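Local coordinates for protein fuculose-1-phosphate aldolase (Thermus thermophilus, PDB 2FK5) that belongs to the class II aldolase and adducin family and adopts its alpha/beta fold, a central mixed beta-sheet flanked by helices, in an assembly of eight chains, at residues N28-I39 with S68-Y78; R144-A155 with E168-L176. One frame throughout, in Å; residues are numbered along the deposited sequence.

Contact 1: residues N28-I39 with S68-Y78. With SO4 (sulfate ion), chain C.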
loop_
_atom_site.group_PDB
_atom_site.type_symbol
_atom_site.label_atom_id
_atom_site.label_comp_id
_atom_site.label_asym_id
_atom_site.label_seq_id
_atom_site.Cartn_x
_atom_site.Cartn_y
_atom_site.Cartn_z
ATOM N N ASN A 28 18.442 -5.917 -8.033
ATOM C CA ASN A 28 19.278 -5.951 -6.847
ATOM C C ASN A 28 19.900 -4.587 -6.631
ATOM O O ASN A 28 20.014 -3.793 -7.564
ATOM C CB ASN A 28 20.362 -7.020 -7.010
ATOM C CG ASN A 28 20.903 -7.085 -8.418
ATOM O OD1 ASN A 28 21.625 -6.194 -8.858
ATOM N ND2 ASN A 28 20.538 -8.142 -9.144
ATOM N N PHE A 29 20.278 -4.290 -5.395
ATOM C CA PHE A 29 20.915 -3.016 -5.136
ATOM C C PHE A 29 21.942 -3.139 -4.049
ATOM O O PHE A 29 21.898 -4.064 -3.242
ATOM C CB PHE A 29 19.899 -1.914 -4.808
ATOM C CG PHE A 29 18.628 -2.407 -4.197
ATOM C CD1 PHE A 29 18.411 -2.301 -2.825
ATOM C CD2 PHE A 29 17.623 -2.935 -5.001
ATOM C CE1 PHE A 29 17.200 -2.716 -2.268
ATOM C CE2 PHE A 29 16.417 -3.353 -4.455
ATOM C CZ PHE A 29 16.205 -3.240 -3.088
ATOM N N SER A 30 22.869 -2.193 -4.044
ATOM C CA SER A 30 23.960 -2.208 -3.085
ATOM C C SER A 30 24.477 -0.818 -2.792
ATOM O O SER A 30 24.135 0.156 -3.479
ATOM C CB SER A 30 25.115 -3.015 -3.665
ATOM O OG SER A 30 25.599 -2.362 -4.837
ATOM N N VAL A 31 25.322 -0.739 -1.764
ATOM C CA VAL A 31 25.968 0.507 -1.391
ATOM C C VAL A 31 27.429 0.162 -1.076
ATOM O O VAL A 31 27.734 -0.940 -0.635
ATOM C CB VAL A 31 25.333 1.172 -0.141
ATOM C CG1 VAL A 31 23.878 1.513 -0.423
ATOM C CG2 VAL A 31 25.449 0.250 1.066
ATOM N N ARG A 32 28.312 1.110 -1.334
ATOM C CA ARG A 32 29.741 0.933 -1.073
ATOM C C ARG A 32 29.935 1.046 0.435
ATOM O O ARG A 32 29.298 1.881 1.082
ATOM C CB ARG A 32 30.524 2.048 -1.766
ATOM C CG ARG A 32 32.044 1.934 -1.696
ATOM C CD ARG A 32 32.577 0.974 -2.751
ATOM N NE ARG A 32 34.015 1.153 -2.937
ATOM C CZ ARG A 32 34.941 0.625 -2.147
ATOM N NH1 ARG A 32 34.580 -0.131 -1.121
ATOM N NH2 ARG A 32 36.225 0.883 -2.361
ATOM N N THR A 33 30.790 0.195 0.989
ATOM C CA THR A 33 31.099 0.218 2.417
ATOM C C THR A 33 32.620 0.207 2.561
ATOM O O THR A 33 33.342 0.014 1.581
ATOM C CB THR A 33 30.558 -1.015 3.138
ATOM O OG1 THR A 33 31.108 -2.195 2.537
ATOM C CG2 THR A 33 29.029 -1.052 3.066
ATOM N N LYS A 34 33.107 0.404 3.780
ATOM C CA LYS A 34 34.546 0.392 4.013
ATOM C C LYS A 34 35.146 -0.950 3.599
ATOM O O LYS A 34 36.246 -1.003 3.052
ATOM C CB LYS A 34 34.849 0.676 5.489
ATOM C CG LYS A 34 34.554 2.115 5.901
ATOM C CD LYS A 34 34.827 2.355 7.381
ATOM N N GLY A 35 34.410 -2.030 3.841
ATOM C CA GLY A 35 34.898 -3.355 3.490
ATOM C C GLY A 35 34.753 -3.774 2.037
ATOM O O GLY A 35 35.471 -4.655 1.564
ATOM N N GLY A 36 33.823 -3.148 1.325
ATOM C CA GLY A 36 33.595 -3.484 -0.070
ATOM C C GLY A 36 32.218 -2.935 -0.407
ATOM O O GLY A 36 32.093 -1.747 -0.700
ATOM N N PHE A 37 31.196 -3.789 -0.358
ATOM C CA PHE A 37 29.823 -3.351 -0.613
ATOM C C PHE A 37 28.770 -4.280 0.007
ATOM O O PHE A 37 28.998 -5.479 0.196
ATOM C CB PHE A 37 29.570 -3.155 -2.129
ATOM C CG PHE A 37 29.614 -4.416 -2.935
ATOM C CD1 PHE A 37 28.460 -5.160 -3.157
ATOM C CD2 PHE A 37 30.811 -4.852 -3.505
ATOM C CE1 PHE A 37 28.488 -6.312 -3.932
ATOM C CE2 PHE A 37 30.849 -6.008 -4.284
ATOM C CZ PHE A 37 29.690 -6.738 -4.502
ATOM N N LEU A 38 27.621 -3.696 0.337
ATOM C CA LEU A 38 26.501 -4.401 0.941
ATOM C C LEU A 38 25.470 -4.573 -0.167
ATOM O O LEU A 38 25.065 -3.599 -0.774
ATOM C CB LEU A 38 25.921 -3.540 2.072
ATOM C CG LEU A 38 24.815 -4.136 2.948
ATOM C CD1 LEU A 38 25.345 -5.362 3.660
ATOM C CD2 LEU A 38 24.329 -3.092 3.965
ATOM N N ILE A 39 25.042 -5.800 -0.417
ATOM C CA ILE A 39 24.097 -6.055 -1.490
ATOM C C ILE A 39 23.020 -7.046 -1.076
ATOM O O ILE A 39 23.201 -7.825 -0.138
ATOM C CB ILE A 39 24.862 -6.596 -2.733
ATOM C CG1 ILE A 39 23.943 -6.701 -3.950
ATOM C CG2 ILE A 39 25.459 -7.960 -2.416
ATOM C CD1 ILE A 39 24.717 -6.971 -5.241
ATOM N N SER A 68 23.713 -11.777 -4.386
ATOM C CA SER A 68 23.026 -11.549 -5.654
ATOM C C SER A 68 23.846 -12.117 -6.805
ATOM O O SER A 68 25.067 -12.006 -6.812
ATOM C CB SER A 68 22.824 -10.050 -5.883
ATOM O OG SER A 68 22.546 -9.789 -7.248
ATOM N N VAL A 69 23.173 -12.712 -7.782
ATOM C CA VAL A 69 23.853 -13.289 -8.934
ATOM C C VAL A 69 24.587 -12.218 -9.750
ATOM O O VAL A 69 25.477 -12.536 -10.533
ATOM C CB VAL A 69 22.848 -14.032 -9.845
ATOM C CG1 VAL A 69 23.567 -14.650 -11.023
ATOM C CG2 VAL A 69 22.133 -15.114 -9.049
ATOM N N GLU A 70 24.213 -10.953 -9.556
ATOM C CA GLU A 70 24.837 -9.843 -10.273
ATOM C C GLU A 70 25.963 -9.208 -9.466
ATOM O O GLU A 70 26.487 -8.163 -9.840
ATOM C CB GLU A 70 23.795 -8.763 -10.590
ATOM C CG GLU A 70 22.584 -9.270 -11.345
ATOM C CD GLU A 70 22.928 -9.740 -12.737
ATOM O OE1 GLU A 70 24.071 -10.201 -12.938
ATOM O OE2 GLU A 70 22.054 -9.660 -13.626
ATOM N N SER A 71 26.338 -9.835 -8.359
ATOM C CA SER A 71 27.380 -9.272 -7.518
ATOM C C SER A 71 28.670 -9.000 -8.276
ATOM O O SER A 71 29.374 -8.052 -7.956
ATOM C CB SER A 71 27.653 -10.184 -6.321
ATOM O OG SER A 71 26.555 -10.168 -5.428
ATOM N N VAL A 72 28.971 -9.808 -9.289
ATOM C CA VAL A 72 30.193 -9.607 -10.070
ATOM C C VAL A 72 30.160 -8.245 -10.748
ATOM O O VAL A 72 31.178 -7.563 -10.864
ATOM C CB VAL A 72 30.357 -10.661 -11.192
ATOM C CG1 VAL A 72 31.832 -10.976 -11.388
ATOM N N VAL A 73 28.979 -7.859 -11.215
ATOM C CA VAL A 73 28.820 -6.583 -11.885
ATOM C C VAL A 73 28.945 -5.436 -10.898
ATOM O O VAL A 73 29.622 -4.451 -11.169
ATOM C CB VAL A 73 27.449 -6.487 -12.578
ATOM C CG1 VAL A 73 27.338 -5.158 -13.309
ATOM C CG2 VAL A 73 27.264 -7.669 -13.533
ATOM N N HIS A 74 28.277 -5.556 -9.754
ATOM C CA HIS A 74 28.350 -4.507 -8.746
ATOM C C HIS A 74 29.808 -4.331 -8.321
ATOM O O HIS A 74 30.315 -3.214 -8.247
ATOM C CB HIS A 74 27.510 -4.885 -7.529
ATOM C CG HIS A 74 26.032 -4.799 -7.761
ATOM N ND1 HIS A 74 25.228 -3.905 -7.088
ATOM C CD2 HIS A 74 25.212 -5.508 -8.572
ATOM C CE1 HIS A 74 23.975 -4.066 -7.474
ATOM N NE2 HIS A 74 23.938 -5.033 -8.376
ATOM N N ARG A 75 30.468 -5.445 -8.046
ATOM C CA ARG A 75 31.861 -5.393 -7.616
ATOM C C ARG A 75 32.748 -4.656 -8.618
ATOM O O ARG A 75 33.551 -3.797 -8.244
ATOM C CB ARG A 75 32.402 -6.807 -7.400
ATOM C CG ARG A 75 33.837 -6.819 -6.869
ATOM C CD ARG A 75 34.324 -8.229 -6.651
ATOM N NE ARG A 75 34.414 -8.960 -7.908
ATOM C CZ ARG A 75 34.863 -10.204 -8.010
ATOM N NH1 ARG A 75 35.266 -10.850 -6.923
ATOM N NH2 ARG A 75 34.911 -10.801 -9.195
ATOM N N GLU A 76 32.588 -4.978 -9.898
ATOM C CA GLU A 76 33.397 -4.348 -10.934
ATOM C C GLU A 76 33.109 -2.855 -11.014
ATOM O O GLU A 76 34.016 -2.054 -11.216
ATOM C CB GLU A 76 33.134 -5.022 -12.286
ATOM C CG GLU A 76 34.255 -4.843 -13.301
ATOM C CD GLU A 76 35.586 -5.391 -12.803
ATOM O OE1 GLU A 76 35.588 -6.483 -12.197
ATOM O OE2 GLU A 76 36.625 -4.734 -13.025
ATOM N N VAL A 77 31.845 -2.473 -10.854
ATOM C CA VAL A 77 31.489 -1.056 -10.888
ATOM C C VAL A 77 32.180 -0.316 -9.747
ATOM O O VAL A 77 32.685 0.788 -9.924
ATOM C CB VAL A 77 29.951 -0.841 -10.739
ATOM C CG1 VAL A 77 29.648 0.635 -10.590
ATOM C CG2 VAL A 77 29.222 -1.405 -11.943
ATOM N N TYR A 78 32.196 -0.916 -8.565
ATOM C CA TYR A 78 32.833 -0.265 -7.431
ATOM C C TYR A 78 34.351 -0.232 -7.607
ATOM O O TYR A 78 35.003 0.721 -7.193
ATOM C CB TYR A 78 32.461 -0.976 -6.136
ATOM C CG TYR A 78 31.026 -0.732 -5.734
ATOM C CD1 TYR A 78 30.185 -1.791 -5.415
ATOM C CD2 TYR A 78 30.512 0.563 -5.677
ATOM C CE1 TYR A 78 28.851 -1.569 -5.043
ATOM C CE2 TYR A 78 29.181 0.799 -5.309
ATOM C CZ TYR A 78 28.362 -0.275 -4.996
ATOM O OH TYR A 78 27.045 -0.060 -4.647
HETATM S S SO4 C . 19.221 -11.841 -7.753
HETATM O O1 SO4 C . 19.873 -10.526 -7.337
HETATM O O2 SO4 C . 20.285 -12.927 -7.629
HETATM O O3 SO4 C . 18.217 -12.140 -6.801
HETATM O O4 SO4 C . 18.989 -11.704 -9.148
#
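His74 reaches from the helix 71-78 to the strand 28-32 and is gripped at both ring nitrogens. Strands 28-32 and 36-39 form an antiparallel hairpin of the mixed sheet, and this helix packs on one of its faces. NE2 donates to Asn28 OD1 over 2.6 Å, the N-H bent to 152° and the donor lying 34° out of the amide's carbonyl plane. At the other nitrogen, ND1 lies 2.8 Å from Ser30 OG, a hydrogen bond in which either atom could be the donor. The same hydroxyl bonds Tyr78 OH at 2.7 Å, its donor likewise open, so the serine joins two residues one helical turn apart. Over one face of the imidazole sits the Ile39 methyl, CD1 3.5 Å from the ring centroid and almost on its normal, a CH-pi contact. Phe37, with CG between its backbone N and carbonyl carbon (chi1 67°), is swung against the helix: its CB meets Tyr78 CE1 at 3.4 Å, while CE2 rests near Arg75 CA. On the same side of the tyrosine ring, but towards its CD2, runs the Arg32 chain, with CD 3.6 Å from Tyr78 CD2.

Beyond this shell, Asn28 ND2 and Ser68 OG both donate to O1 of a sulfate, probably from the crystallisation liquor, which Ser42, Gly43 and Lys46 also hydrogen-bond. Asn28, Ser30 and Ile39 together fix the rotation of the imidazole within the buried interface.

Contact 2: residues R144-A155 with E168-L176; sequences RACLLRGHGAFA and EAYGLMTTL
A beta-hairpin, strands 145-148 and 152-155, packs here against the long helix 162-191 on one side of the central mixed sheet; its turn carries a classic beta bulge, with His151 and Gly152 both facing Leu148. The helix segment 168-176 runs at 140° to strand 152-155, with axes 7.9 Å apart, consistent with the small Ala153 and Ala155. Ala155 CB points into the helix, 3.6 Å from Ala169 O and 3.9 Å from Leu172 CB. Two residues earlier, Ala153 CB meets the Leu176 methyl CD2 at 3.6 Å. Met173 starts along the helix flank with CG opposite its backbone N (chi1 -175°), then folds at the next two torsions, which brings its methyl CE to Ala153 O.

At the open end of the hairpin, away from its turn, the packing gives way to charge. The Leu172 methyl CD1 touches Arg144 NH2 at 3.4 Å, obliquely to the guanidinium; NH2 also bonds Val156 O. Glu168 OE2 is held by the backbone N atoms of Leu158 and Lys159. Its OE1 comes to the guanidinium edge, the planar groups 88° apart, and forms a salt bridge to Arg144 NH2 whose 2.5 Å length is doubtfully short.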
loop_
_atom_site.group_PDB
_atom_site.type_symbol
_atom_site.label_atom_id
_atom_site.label_comp_id
_atom_site.label_asym_id
_atom_site.label_seq_id
_atom_site.Cartn_x
_atom_site.Cartn_y
_atom_site.Cartn_z
ATOM N N ARG A 144 25.784 8.131 -15.566
ATOM C CA ARG A 144 25.135 7.825 -14.287
ATOM C C ARG A 144 24.229 6.593 -14.372
ATOM O O ARG A 144 23.857 6.006 -13.350
ATOM C CB ARG A 144 24.329 9.036 -13.811
ATOM C CG ARG A 144 25.191 10.238 -13.417
ATOM C CD ARG A 144 26.096 9.881 -12.247
ATOM N NE ARG A 144 25.305 9.570 -11.061
ATOM C CZ ARG A 144 24.846 10.478 -10.207
ATOM N NH1 ARG A 144 25.112 11.768 -10.392
ATOM N NH2 ARG A 144 24.091 10.095 -9.187
ATOM N N ALA A 145 23.873 6.203 -15.593
ATOM C CA ALA A 145 23.027 5.030 -15.785
ATOM C C ALA A 145 23.232 4.423 -17.162
ATOM O O ALA A 145 23.664 5.099 -18.091
ATOM C CB ALA A 145 21.563 5.409 -15.608
ATOM N N CYS A 146 22.924 3.140 -17.289
ATOM C CA CYS A 146 23.045 2.486 -18.572
ATOM C C CYS A 146 22.009 1.394 -18.697
ATOM O O CYS A 146 21.464 0.912 -17.698
ATOM C CB CYS A 146 24.451 1.903 -18.760
ATOM S SG CYS A 146 24.898 0.596 -17.626
ATOM N N LEU A 147 21.724 1.027 -19.941
ATOM C CA LEU A 147 20.764 -0.021 -20.241
ATOM C C LEU A 147 21.485 -1.219 -20.824
ATOM O O LEU A 147 22.390 -1.064 -21.645
ATOM C CB LEU A 147 19.753 0.473 -21.275
ATOM C CG LEU A 147 18.561 1.267 -20.754
ATOM C CD1 LEU A 147 17.989 2.133 -21.859
ATOM C CD2 LEU A 147 17.527 0.281 -20.213
ATOM N N LEU A 148 21.083 -2.409 -20.394
ATOM C CA LEU A 148 21.646 -3.651 -20.913
ATOM C C LEU A 148 20.538 -4.175 -21.814
ATOM O O LEU A 148 19.481 -4.571 -21.330
ATOM C CB LEU A 148 21.915 -4.640 -19.784
ATOM C CG LEU A 148 23.305 -4.555 -19.158
ATOM C CD2 LEU A 148 24.355 -4.792 -20.238
ATOM N N ARG A 149 20.769 -4.157 -23.121
ATOM C CA ARG A 149 19.739 -4.583 -24.056
ATOM C C ARG A 149 19.034 -5.865 -23.663
ATOM O O ARG A 149 19.659 -6.901 -23.452
ATOM C CB ARG A 149 20.312 -4.713 -25.469
ATOM C CG ARG A 149 19.282 -5.175 -26.499
ATOM C CD ARG A 149 19.752 -4.885 -27.907
ATOM N NE ARG A 149 19.852 -3.449 -28.141
ATOM C CZ ARG A 149 20.542 -2.895 -29.133
ATOM N NH1 ARG A 149 21.203 -3.668 -29.986
ATOM N N GLY A 150 17.716 -5.769 -23.537
ATOM C CA GLY A 150 16.911 -6.925 -23.199
ATOM C C GLY A 150 17.017 -7.443 -21.784
ATOM O O GLY A 150 16.407 -8.462 -21.458
ATOM N N HIS A 151 17.795 -6.781 -20.937
ATOM C CA HIS A 151 17.892 -7.253 -19.566
ATOM C C HIS A 151 17.310 -6.240 -18.589
ATOM O O HIS A 151 16.237 -6.459 -18.023
ATOM C CB HIS A 151 19.340 -7.592 -19.202
ATOM C CG HIS A 151 19.479 -8.262 -17.868
ATOM N ND1 HIS A 151 18.595 -9.225 -17.427
ATOM C CD2 HIS A 151 20.399 -8.118 -16.885
ATOM C CE1 HIS A 151 18.966 -9.643 -16.229
ATOM N NE2 HIS A 151 20.057 -8.987 -15.877
ATOM N N GLY A 152 17.990 -5.119 -18.414
ATOM C CA GLY A 152 17.492 -4.118 -17.494
ATOM C C GLY A 152 18.377 -2.896 -17.544
ATOM O O GLY A 152 18.913 -2.569 -18.597
ATOM N N ALA A 153 18.541 -2.233 -16.407
ATOM C CA ALA A 153 19.350 -1.032 -16.347
ATOM C C ALA A 153 20.070 -0.919 -15.011
ATOM O O ALA A 153 19.672 -1.541 -14.025
ATOM C CB ALA A 153 18.461 0.193 -16.551
ATOM N N PHE A 154 21.119 -0.100 -14.996
ATOM C CA PHE A 154 21.911 0.160 -13.798
ATOM C C PHE A 154 21.971 1.672 -13.623
ATOM O O PHE A 154 22.109 2.400 -14.602
ATOM C CB PHE A 154 23.342 -0.378 -13.956
ATOM C CG PHE A 154 23.430 -1.877 -14.009
ATOM C CD1 PHE A 154 23.192 -2.559 -15.193
ATOM C CD2 PHE A 154 23.710 -2.607 -12.862
ATOM C CE1 PHE A 154 23.234 -3.948 -15.231
ATOM C CE2 PHE A 154 23.754 -3.995 -12.894
ATOM C CZ PHE A 154 23.514 -4.663 -14.078
ATOM N N ALA A 155 21.855 2.142 -12.384
ATOM C CA ALA A 155 21.940 3.573 -12.096
ATOM C C ALA A 155 22.847 3.714 -10.888
ATOM O O ALA A 155 22.754 2.923 -9.953
ATOM C CB ALA A 155 20.563 4.148 -11.781
ATOM N N GLU A 168 19.543 8.160 -4.123
ATOM C CA GLU A 168 19.875 8.903 -5.328
ATOM C C GLU A 168 19.822 7.961 -6.529
ATOM O O GLU A 168 19.261 8.302 -7.571
ATOM C CB GLU A 168 21.273 9.499 -5.197
ATOM C CG GLU A 168 21.755 10.255 -6.412
ATOM C CD GLU A 168 23.219 10.638 -6.293
ATOM O OE1 GLU A 168 23.707 11.405 -7.143
ATOM O OE2 GLU A 168 23.883 10.163 -5.351
ATOM N N ALA A 169 20.415 6.777 -6.383
ATOM C CA ALA A 169 20.430 5.766 -7.451
ATOM C C ALA A 169 19.000 5.353 -7.802
ATOM O O ALA A 169 18.631 5.240 -8.972
ATOM C CB ALA A 169 21.227 4.549 -6.996
ATOM N N TYR A 170 18.203 5.115 -6.765
ATOM C CA TYR A 170 16.808 4.742 -6.930
ATOM C C TYR A 170 16.083 5.820 -7.731
ATOM O O TYR A 170 15.309 5.508 -8.637
ATOM C CB TYR A 170 16.142 4.575 -5.553
ATOM C CG TYR A 170 14.643 4.786 -5.583
ATOM C CD1 TYR A 170 14.083 6.020 -5.238
ATOM C CD2 TYR A 170 13.789 3.775 -6.029
ATOM C CE1 TYR A 170 12.707 6.243 -5.343
ATOM C CE2 TYR A 170 12.409 3.994 -6.144
ATOM C CZ TYR A 170 11.880 5.231 -5.801
ATOM O OH TYR A 170 10.533 5.466 -5.961
ATOM N N GLY A 171 16.339 7.082 -7.385
ATOM C CA GLY A 171 15.715 8.204 -8.072
ATOM C C GLY A 171 16.064 8.253 -9.545
ATOM O O GLY A 171 15.221 8.576 -10.394
ATOM N N LEU A 172 17.311 7.932 -9.868
ATOM C CA LEU A 172 17.735 7.937 -11.261
ATOM C C LEU A 172 17.048 6.812 -12.007
ATOM O O LEU A 172 16.722 6.953 -13.181
ATOM C CB LEU A 172 19.252 7.753 -11.377
ATOM C CG LEU A 172 20.095 8.948 -10.931
ATOM C CD1 LEU A 172 21.568 8.580 -10.966
ATOM C CD2 LEU A 172 19.815 10.132 -11.841
ATOM N N MET A 173 16.838 5.689 -11.327
ATOM C CA MET A 173 16.184 4.552 -11.965
ATOM C C MET A 173 14.734 4.905 -12.298
ATOM O O MET A 173 14.255 4.591 -13.390
ATOM C CB MET A 173 16.242 3.324 -11.059
ATOM C CG MET A 173 15.680 2.045 -11.690
ATOM S SD MET A 173 16.542 1.552 -13.214
ATOM C CE MET A 173 18.131 1.048 -12.549
ATOM N N THR A 174 14.039 5.567 -11.371
ATOM C CA THR A 174 12.647 5.939 -11.627
ATOM C C THR A 174 12.584 6.998 -12.711
ATOM O O THR A 174 11.670 6.985 -13.538
ATOM C CB THR A 174 11.908 6.450 -10.348
ATOM O OG1 THR A 174 12.555 7.613 -9.828
ATOM C CG2 THR A 174 11.895 5.373 -9.283
ATOM N N THR A 175 13.557 7.908 -12.716
ATOM C CA THR A 175 13.619 8.958 -13.731
ATOM C C THR A 175 13.813 8.312 -15.105
ATOM O O THR A 175 13.231 8.760 -16.098
ATOM C CB THR A 175 14.783 9.929 -13.456
ATOM O OG1 THR A 175 14.491 10.692 -12.281
ATOM C CG2 THR A 175 14.995 10.872 -14.633
ATOM N N LEU A 176 14.634 7.263 -15.155
ATOM C CA LEU A 176 14.877 6.546 -16.402
ATOM C C LEU A 176 13.604 5.924 -16.982
ATOM O O LEU A 176 13.327 6.084 -18.169
ATOM C CB LEU A 176 15.923 5.443 -16.206
ATOM C CG LEU A 176 16.071 4.452 -17.374
ATOM C CD1 LEU A 176 16.204 5.193 -18.693
ATOM C CD2 LEU A 176 17.283 3.571 -17.141
#

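The two contacts follow one another along the chain, contact 1 closing before contact 2 opens, and their centres lie about 15 Å apart. Both build on the same mixed sheet: strand 85-89 stands between strand 28-32 of contact 1 and strand 152-157 of contact 2. Each sets a helix against neighbouring antiparallel strands, helix 71-80 in the first and helix 162-191 in the second. They touch directly where Glu70 OE2 approaches His151 NE2, a probable hydrogen bond of 3.1 Å, and where Val73 CG1 packs on Phe154 CE2. The two helices lie against opposite faces of the sheet, and the N-terminal end of helix 71-80 reaches the turn of the hairpin 145-155.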